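Local coordinates for envelopment polyprotein (Bovine Schmallenberg virus BH80/Germany/2011, PDB 7A56) that probably drives fusion of the viral envelope with a host-cell membrane during entry, as the class II fusion glycoprotein Gc, captured here in its postfusion form, at residues I89-P94 with F345-Y350. Residues are numbered along the deposited sequence; the frame is centred on the assembly and turned at random.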
loop_
_atom_site.group_PDB
_atom_site.type_symbol
_atom_site.label_atom_id
_atom_site.label_comp_id
_atom_site.label_asym_id
_atom_site.label_seq_id
_atom_site.Cartn_x
_atom_site.Cartn_y
_atom_site.Cartn_z
ATOM N N ILE A 89 15.901 16.392 -27.743
ATOM C CA ILE A 89 15.226 17.241 -28.733
ATOM C C ILE A 89 16.290 17.895 -29.564
ATOM O O ILE A 89 17.131 18.627 -29.035
ATOM C CB ILE A 89 14.322 18.318 -28.118
ATOM C CG1 ILE A 89 13.277 17.682 -27.202
ATOM C CG2 ILE A 89 13.626 19.177 -29.243
ATOM C CD1 ILE A 89 12.096 17.090 -27.960
ATOM N N ASN A 90 16.221 17.683 -30.875
ATOM C CA ASN A 90 17.081 18.366 -31.828
ATOM C C ASN A 90 16.427 19.652 -32.353
ATOM O O ASN A 90 15.234 19.675 -32.695
ATOM C CB ASN A 90 17.400 17.398 -32.960
ATOM C CG ASN A 90 18.269 18.011 -34.019
ATOM O OD1 ASN A 90 19.407 18.418 -33.749
ATOM N ND2 ASN A 90 17.759 18.050 -35.245
ATOM N N ILE A 91 17.200 20.737 -32.313
ATOM C CA ILE A 91 16.806 22.059 -32.775
ATOM C C ILE A 91 17.453 22.272 -34.138
ATOM O O ILE A 91 18.693 22.154 -34.267
ATOM C CB ILE A 91 17.263 23.160 -31.803
ATOM C CG1 ILE A 91 17.011 22.757 -30.322
ATOM C CG2 ILE A 91 16.560 24.453 -32.178
ATOM C CD1 ILE A 91 15.543 22.496 -30.078
ATOM N N ALA A 92 16.626 22.670 -35.113
ATOM C CA ALA A 92 17.086 22.877 -36.482
ATOM C C ALA A 92 16.486 24.149 -37.072
ATOM O O ALA A 92 15.382 24.575 -36.713
ATOM C CB ALA A 92 16.706 21.668 -37.360
ATOM N N MET A 93 17.235 24.754 -37.993
ATOM C CA MET A 93 16.681 25.792 -38.863
ATOM C C MET A 93 15.440 25.280 -39.579
ATOM O O MET A 93 15.377 24.089 -39.916
ATOM C CB MET A 93 17.729 26.215 -39.885
ATOM C CG MET A 93 18.947 26.853 -39.281
ATOM S SD MET A 93 18.564 28.422 -38.466
ATOM C CE MET A 93 18.423 29.491 -39.919
ATOM N N PRO A 94 14.436 26.132 -39.811
ATOM C CA PRO A 94 13.248 25.713 -40.574
ATOM C C PRO A 94 13.636 25.219 -41.957
ATOM O O PRO A 94 14.383 25.886 -42.678
ATOM C CB PRO A 94 12.412 26.994 -40.662
ATOM C CG PRO A 94 12.904 27.835 -39.566
ATOM C CD PRO A 94 14.342 27.539 -39.398
ATOM N N PHE A 345 11.860 27.759 -35.385
ATOM C CA PHE A 345 12.687 26.572 -35.511
ATOM C C PHE A 345 11.840 25.349 -35.832
ATOM O O PHE A 345 10.620 25.347 -35.661
ATOM C CB PHE A 345 13.491 26.357 -34.221
ATOM C CG PHE A 345 14.404 27.486 -33.941
ATOM C CD1 PHE A 345 15.596 27.600 -34.623
ATOM C CD2 PHE A 345 14.046 28.469 -33.064
ATOM C CE1 PHE A 345 16.440 28.648 -34.398
ATOM C CE2 PHE A 345 14.893 29.541 -32.841
ATOM C CZ PHE A 345 16.098 29.613 -33.492
ATOM N N ASP A 346 12.516 24.317 -36.335
ATOM C CA ASP A 346 11.973 22.965 -36.384
ATOM C C ASP A 346 12.560 22.161 -35.231
ATOM O O ASP A 346 13.728 22.320 -34.867
ATOM C CB ASP A 346 12.314 22.237 -37.681
ATOM C CG ASP A 346 11.634 22.851 -38.926
ATOM O OD1 ASP A 346 10.611 23.586 -38.821
ATOM O OD2 ASP A 346 12.150 22.550 -40.026
ATOM N N TYR A 347 11.757 21.270 -34.688
ATOM C CA TYR A 347 12.193 20.458 -33.568
ATOM C C TYR A 347 11.887 18.983 -33.817
ATOM O O TYR A 347 10.807 18.643 -34.312
ATOM C CB TYR A 347 11.464 20.879 -32.325
ATOM C CG TYR A 347 11.399 22.344 -32.025
ATOM C CD1 TYR A 347 12.388 22.962 -31.249
ATOM C CD2 TYR A 347 10.280 23.100 -32.386
ATOM C CE1 TYR A 347 12.292 24.319 -30.891
ATOM C CE2 TYR A 347 10.204 24.466 -32.071
ATOM C CZ TYR A 347 11.211 25.062 -31.340
ATOM O OH TYR A 347 11.101 26.366 -30.981
ATOM N N ASN A 348 12.800 18.095 -33.445
ATOM C CA ASN A 348 12.391 16.702 -33.452
ATOM C C ASN A 348 13.036 15.911 -32.308
ATOM O O ASN A 348 14.208 16.091 -31.984
ATOM C CB ASN A 348 12.730 16.030 -34.769
ATOM C CG ASN A 348 14.202 15.839 -34.943
ATOM O OD1 ASN A 348 14.917 16.788 -35.249
ATOM N ND2 ASN A 348 14.683 14.613 -34.724
ATOM N N ALA A 349 12.301 14.937 -31.810
ATOM C CA ALA A 349 12.816 14.079 -30.741
ATOM C C ALA A 349 13.869 13.116 -31.277
ATOM O O ALA A 349 13.852 12.732 -32.455
ATOM C CB ALA A 349 11.661 13.295 -30.112
ATOM N N TYR A 350 14.769 12.680 -30.387
ATOM C CA TYR A 350 15.716 11.629 -30.734
ATOM C C TYR A 350 16.124 10.888 -29.464
ATOM O O TYR A 350 15.906 11.361 -28.331
ATOM C CB TYR A 350 16.971 12.168 -31.467
ATOM C CG TYR A 350 17.909 12.913 -30.552
ATOM C CD1 TYR A 350 17.739 14.326 -30.332
ATOM C CD2 TYR A 350 18.939 12.231 -29.884
ATOM C CE1 TYR A 350 18.583 15.005 -29.461
ATOM C CE2 TYR A 350 19.776 12.875 -29.016
ATOM C CZ TYR A 350 19.593 14.249 -28.786
ATOM O OH TYR A 350 20.439 14.864 -27.900
#
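N90 and N348 join their side-chain amides through different first torsions: N90 holds CG anti to its backbone nitrogen (chi1 179°), whereas N348 tucks CG between its own nitrogen and carbonyl carbon (chi1 70°), which, with the turn about CB-CG, brings OD1 to the N90 amide. N90 ND2 donates to N348 OD1 over 3.1 Å, and the acceptor lies in the plane of the N90 amide although the two amide planes stand 70° apart. The same pair is closed by two backbone bonds, N90 N to N348 O at 2.8 Å and N348 N to N90 O at 3.0 Å, which identifies an antiparallel hydrogen-bonded pair. A92 and D346 form the next such pair, A92 N to D346 O and D346 N to A92 O, each 2.9 Å, and I91 opposite Y347 is the non-hydrogen-bonded pair between them.

On the face carrying I89, I91, Y347 and A349, the contact is apolar. I91 CD1 lies 3.4 Å from Y347 CD1, at the ring's edge and near its plane, as the two side chains run alongside one another. I89 CG2 reaches Y347 CB at 4.1 Å. Y350 sets its ring edge against N90 N, its CD1 3.7 Å from that nitrogen.

Polar ends find further partners: N90 ND2 also bonds S98 OG, D346 OD2 takes the backbone N-H of N95, and Y347 OH is bonded to S73 O and L342 N. Backbone bonds of I91 to L99 and F100 place strand 86-92 between 346-350 and 98-134, so the contact joins strands some 250 residues apart in an antiparallel sheet of this beta-rich class II fusion protein. I89 and I91 pack on strand 335-343, while F345 reaches Y26 and L30 of helix 23-40.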